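Local coordinates for protein HAD superfamily hydrolase (Brucella suis biovar 1, PDB 6NQ4) that probably acts as a phosphatase of the haloacid dehalogenase superfamily, hydrolysing phosphate esters at a metal-dependent active site, at residues A[244-248]-A[249-253]; A[42-45]-A[46-50]. All coordinates share one frame; numbering follows the deposited sequence.

Interaction 1 (A[244-248]-A[249-253]); sequences IGDGV and LTDVK. With NA (sodium ion), chain H.
Asp251 folds back from the first turn of helix 248-258 onto Gly247, a local cap-and-turn contact at the point where strand 241-245 of the Rossmann-like core ends and the helix begins. The carboxylate of Asp251 takes the N-H of Gly247, the N-cap residue, through the anti lone pair of OD2 (N to OD2 2.9 Å, N-H...O angle 147°). Asp251 CG packs 3.5 Å from Gly245 CA, directly against the bare backbone of the glycine. Asp251 CG lies beside its own backbone N (chi1 -55°), which brings the carboxylate to the backbone of Gly245 and Gly247. Water 1 holds the other oxygen, donating to Asp251 OD1 (2.8 Å) and to Ile244 O, while Lys215 forms a salt bridge with the same OD1. Water 2 donates to Asp251 OD2 at 2.7 Å and also ligates the sodium ion, making Asp251 a second-shell residue of the metal site. Asp246 binds that ion directly, OD1 to sodium 2.4 Å. The turn itself is closed by Val252 N to Gly247 O and Lys253 N to Val248 O, both i to i+5 bonds of a wider pi-type turn. This Gly-Asp-x-x-x-x-Asp pattern is consistent with a known form of the acidic motif IV of HAD enzymes. Around the junction, Ile244 is hydrogen-bonded to Phe40 of the neighbouring strand 38-41 and Gly245 to strand 261-265; Val248 and Val252 lay the helix against Tyr264 of the latter, completing a beta-alpha-beta unit.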
loop_
_atom_site.group_PDB
_atom_site.type_symbol
_atom_site.label_atom_id
_atom_site.label_comp_id
_atom_site.label_asym_id
_atom_site.label_seq_id
_atom_site.Cartn_x
_atom_site.Cartn_y
_atom_site.Cartn_z
ATOM N N ILE A 244 6.065 -10.592 -0.591
ATOM C CA ILE A 244 7.256 -9.971 -1.178
ATOM C C ILE A 244 7.139 -8.455 -1.051
ATOM O O ILE A 244 6.119 -7.882 -1.437
ATOM C CB ILE A 244 7.401 -10.337 -2.669
ATOM C CG1 ILE A 244 7.385 -11.854 -2.876
ATOM C CG2 ILE A 244 8.668 -9.691 -3.259
ATOM C CD1 ILE A 244 7.425 -12.274 -4.321
ATOM N N GLY A 245 8.190 -7.793 -0.570
ATOM C CA GLY A 245 8.151 -6.334 -0.550
ATOM C C GLY A 245 9.464 -5.734 -0.105
ATOM O O GLY A 245 10.370 -6.438 0.360
ATOM N N ASP A 246 9.554 -4.412 -0.263
ATOM C CA ASP A 246 10.749 -3.670 0.125
ATOM C C ASP A 246 10.544 -2.766 1.332
ATOM O O ASP A 246 11.466 -2.040 1.710
ATOM C CB ASP A 246 11.394 -2.917 -1.054
ATOM C CG ASP A 246 10.751 -1.554 -1.335
ATOM O OD1 ASP A 246 9.551 -1.377 -1.097
ATOM O OD2 ASP A 246 11.446 -0.657 -1.849
ATOM N N GLY A 247 9.363 -2.785 1.962
ATOM C CA GLY A 247 9.127 -2.002 3.154
ATOM C C GLY A 247 9.174 -2.857 4.405
ATOM O O GLY A 247 8.399 -3.798 4.549
ATOM N N VAL A 248 10.074 -2.512 5.322
ATOM C CA VAL A 248 10.163 -3.295 6.553
ATOM C C VAL A 248 8.914 -3.104 7.404
ATOM O O VAL A 248 8.332 -4.074 7.909
ATOM C CB VAL A 248 11.452 -2.968 7.326
ATOM C CG1 VAL A 248 11.475 -3.696 8.682
ATOM C CG2 VAL A 248 12.696 -3.324 6.495
ATOM N N LEU A 249 8.472 -1.860 7.566
ATOM C CA LEU A 249 7.340 -1.571 8.444
ATOM C C LEU A 249 5.983 -1.740 7.770
ATOM O O LEU A 249 4.958 -1.582 8.444
ATOM C CB LEU A 249 7.442 -0.157 9.026
ATOM C CG LEU A 249 8.603 0.125 9.976
ATOM C CD1 LEU A 249 8.313 1.362 10.806
ATOM C CD2 LEU A 249 8.858 -1.065 10.870
ATOM N N THR A 250 5.954 -2.046 6.467
ATOM C CA THR A 250 4.706 -2.339 5.761
ATOM C C THR A 250 4.704 -3.793 5.310
ATOM O O THR A 250 3.989 -4.606 5.894
ATOM C CB THR A 250 4.486 -1.387 4.575
ATOM O OG1 THR A 250 5.663 -1.367 3.748
ATOM C CG2 THR A 250 4.189 0.045 5.042
ATOM N N ASP A 251 5.513 -4.152 4.308
ATOM C CA ASP A 251 5.472 -5.495 3.726
ATOM C C ASP A 251 5.996 -6.559 4.680
ATOM O O ASP A 251 5.405 -7.640 4.800
ATOM C CB ASP A 251 6.316 -5.528 2.456
ATOM C CG ASP A 251 5.893 -4.486 1.466
ATOM O OD1 ASP A 251 4.768 -4.615 0.950
ATOM O OD2 ASP A 251 6.660 -3.533 1.223
ATOM N N VAL A 252 7.138 -6.309 5.323
ATOM C CA VAL A 252 7.726 -7.345 6.175
ATOM C C VAL A 252 6.899 -7.527 7.440
ATOM O O VAL A 252 6.487 -8.643 7.785
ATOM C CB VAL A 252 9.207 -7.050 6.486
ATOM C CG1 VAL A 252 9.771 -8.109 7.432
ATOM C CG2 VAL A 252 10.026 -6.969 5.191
ATOM N N LYS A 253 6.652 -6.431 8.152
ATOM C CA LYS A 253 5.831 -6.503 9.349
ATOM C C LYS A 253 4.434 -7.028 9.029
ATOM O O LYS A 253 3.883 -7.841 9.782
ATOM C CB LYS A 253 5.748 -5.127 10.007
ATOM C CG LYS A 253 4.882 -5.113 11.249
ATOM C CD LYS A 253 4.867 -3.747 11.912
ATOM C CE LYS A 253 3.780 -3.667 12.968
ATOM N NZ LYS A 253 3.856 -4.808 13.922
HETATM NA NA NA H . 7.339 -0.688 -1.787
HETATM O O HOH W 1 3.907 -7.233 0.390
HETATM O O HOH W 2 6.678 -0.931 0.604
HETATM O O HOH W 3 7.472 1.784 -1.817
#

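Interaction 2 (A[42-45]-A[46-50]); sequences DVWG and VVHNG. With NA (sodium ion), chain H; PO4 (phosphate ion), chain G.
Val43 O draws the backbone of 42-45 and 46-50 into a compact turn just beyond strand 38-41, accepting from Val46 N at 3.0 Å and Val47 N at 2.8 Å, with a weak third bond from His48 N. The Val47 donor lies in the carbonyl plane, whereas that of Val46 stands above it. A return bond from Gly45 N to His48 O (2.8 Å) completes a single bridge between Trp44 and His48; Gly45, at phi 87°, makes the bend. On the side chains, His48 presents the edge of its imidazole to the indole face of Trp44 in a T-shaped stack, planes at 67°, with His48 CE1 only 3.5 Å from Trp44 CE2, near the rim of the six-membered ring. His48 CG sits between its backbone N and carbonyl carbon (chi1 71°), which swings the ring back over the indole. Gly50 N fixes the rotation of the imidazole by donating to ND1 in the ring plane, and Val43 CG1 packs 3.5 Å from His48 NE2. Val46 CG2 packs against Asp42 OD2. That OD2 and Trp44 O both ligate the sodium ion, and Lys215 forms a salt bridge with Asp42 OD1. Trp44 N donates to O2 of a phosphate, probably from the crystallisation liquor, at 2.9 Å; the phosphate's closeness to Asp42 OD1 is too short to interpret. The sequence Asp-x-Trp-Gly-Val corresponds to HAD motif I, whose first aspartate, here Asp42, is probably the nucleophile. The turn thus offers a carboxylate, a carbonyl and an N-H to one metal-and-phosphate site.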
loop_
_atom_site.group_PDB
_atom_site.type_symbol
_atom_site.label_atom_id
_atom_site.label_comp_id
_atom_site.label_asym_id
_atom_site.label_seq_id
_atom_site.Cartn_x
_atom_site.Cartn_y
_atom_site.Cartn_z
ATOM N N ASP A 42 4.319 -6.710 -3.367
ATOM C CA ASP A 42 4.350 -5.253 -3.354
ATOM C C ASP A 42 4.433 -4.698 -4.782
ATOM O O ASP A 42 4.927 -5.358 -5.701
ATOM C CB ASP A 42 5.645 -4.911 -2.605
ATOM C CG ASP A 42 5.753 -3.495 -2.194
ATOM O OD1 ASP A 42 4.717 -2.813 -2.134
ATOM O OD2 ASP A 42 6.903 -3.084 -1.901
ATOM N N VAL A 43 3.960 -3.463 -4.965
ATOM C CA VAL A 43 3.984 -2.815 -6.280
ATOM C C VAL A 43 5.073 -1.734 -6.382
ATOM O O VAL A 43 6.085 -1.925 -7.075
ATOM C CB VAL A 43 2.588 -2.288 -6.689
ATOM C CG1 VAL A 43 2.662 -1.540 -8.034
ATOM C CG2 VAL A 43 1.563 -3.456 -6.783
ATOM N N TRP A 44 4.907 -0.600 -5.696
ATOM C CA TRP A 44 5.903 0.470 -5.818
ATOM C C TRP A 44 7.255 0.035 -5.261
ATOM O O TRP A 44 7.355 -0.477 -4.141
ATOM C CB TRP A 44 5.432 1.729 -5.103
ATOM C CG TRP A 44 4.682 2.663 -5.992
ATOM C CD1 TRP A 44 5.173 3.781 -6.609
ATOM C CD2 TRP A 44 3.326 2.551 -6.388
ATOM N NE1 TRP A 44 4.193 4.392 -7.331
ATOM C CE2 TRP A 44 3.038 3.664 -7.211
ATOM C CE3 TRP A 44 2.306 1.635 -6.095
ATOM C CZ2 TRP A 44 1.777 3.877 -7.777
ATOM C CZ3 TRP A 44 1.049 1.841 -6.657
ATOM C CH2 TRP A 44 0.795 2.956 -7.487
ATOM N N GLY A 45 8.296 0.242 -6.054
ATOM C CA GLY A 45 9.628 -0.134 -5.672
ATOM C C GLY A 45 9.997 -1.552 -6.005
ATOM O O GLY A 45 11.170 -1.930 -5.820
ATOM N N VAL A 46 9.037 -2.359 -6.460
ATOM C CA VAL A 46 9.277 -3.771 -6.731
ATOM C C VAL A 46 8.875 -4.086 -8.164
ATOM O O VAL A 46 9.651 -4.692 -8.912
ATOM C CB VAL A 46 8.541 -4.662 -5.709
ATOM C CG1 VAL A 46 8.633 -6.134 -6.122
ATOM C CG2 VAL A 46 9.123 -4.446 -4.300
ATOM N N VAL A 47 7.662 -3.681 -8.559
ATOM C CA VAL A 47 7.172 -3.864 -9.928
ATOM C C VAL A 47 7.409 -2.619 -10.782
ATOM O O VAL A 47 7.729 -2.721 -11.978
ATOM C CB VAL A 47 5.675 -4.249 -9.895
ATOM C CG1 VAL A 47 5.077 -4.249 -11.306
ATOM C CG2 VAL A 47 5.484 -5.595 -9.207
ATOM N N HIS A 48 7.231 -1.436 -10.202
ATOM C CA HIS A 48 7.456 -0.182 -10.920
ATOM C C HIS A 48 7.733 0.914 -9.904
ATOM O O HIS A 48 7.595 0.705 -8.693
ATOM C CB HIS A 48 6.308 0.168 -11.892
ATOM C CG HIS A 48 5.021 0.586 -11.240
ATOM N ND1 HIS A 48 4.867 1.796 -10.596
ATOM C CD2 HIS A 48 3.801 -0.014 -11.208
ATOM C CE1 HIS A 48 3.617 1.916 -10.182
ATOM N NE2 HIS A 48 2.950 0.834 -10.543
ATOM N N ASN A 49 8.163 2.085 -10.402
ATOM C CA ASN A 49 8.450 3.227 -9.531
ATOM C C ASN A 49 7.583 4.437 -9.841
ATOM O O ASN A 49 7.945 5.576 -9.515
ATOM C CB ASN A 49 9.931 3.602 -9.578
ATOM C CG ASN A 49 10.358 4.096 -10.951
ATOM O OD1 ASN A 49 9.531 4.360 -11.826
ATOM N ND2 ASN A 49 11.659 4.230 -11.143
ATOM N N GLY A 50 6.428 4.221 -10.455
ATOM C CA GLY A 50 5.554 5.314 -10.822
ATOM C C GLY A 50 5.881 5.962 -12.144
ATOM O O GLY A 50 5.032 6.681 -12.693
HETATM NA NA NA H . 7.339 -0.688 -1.787
HETATM P P PO4 G . 3.432 -0.039 -2.117
HETATM O O1 PO4 G . 4.925 -0.320 -1.954
HETATM O O2 PO4 G . 2.970 -0.411 -3.514
HETATM O O3 PO4 G . 3.443 1.495 -1.966
HETATM O O4 PO4 G . 2.641 -0.655 -0.989
HETATM O O HOH W 2 6.678 -0.931 0.604
HETATM O O HOH W 3 7.472 1.784 -1.817
#

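Overall arrangement
Interactions 1 and 2 stand at the C-terminal ends of adjacent parallel strands, 241-245 and 38-41, and meet across the sodium site, their centres about 13 Å apart. Ile244 O and Asp42 N, 2.9 Å apart, probably form a hydrogen bond joining the ends of the two strands, and Gly245 CA packs 3.5 Å from Asp42 CB. The sodium ion takes Asp42 OD2 and Trp44 O from interaction 2, Asp246 OD1 from interaction 1, two waters and a phosphate oxygen. Lys215 makes salt bridges with both Asp42 and Asp251, probably offsetting the closeness of their carboxylates. In related HAD phosphatases the corresponding site normally holds magnesium.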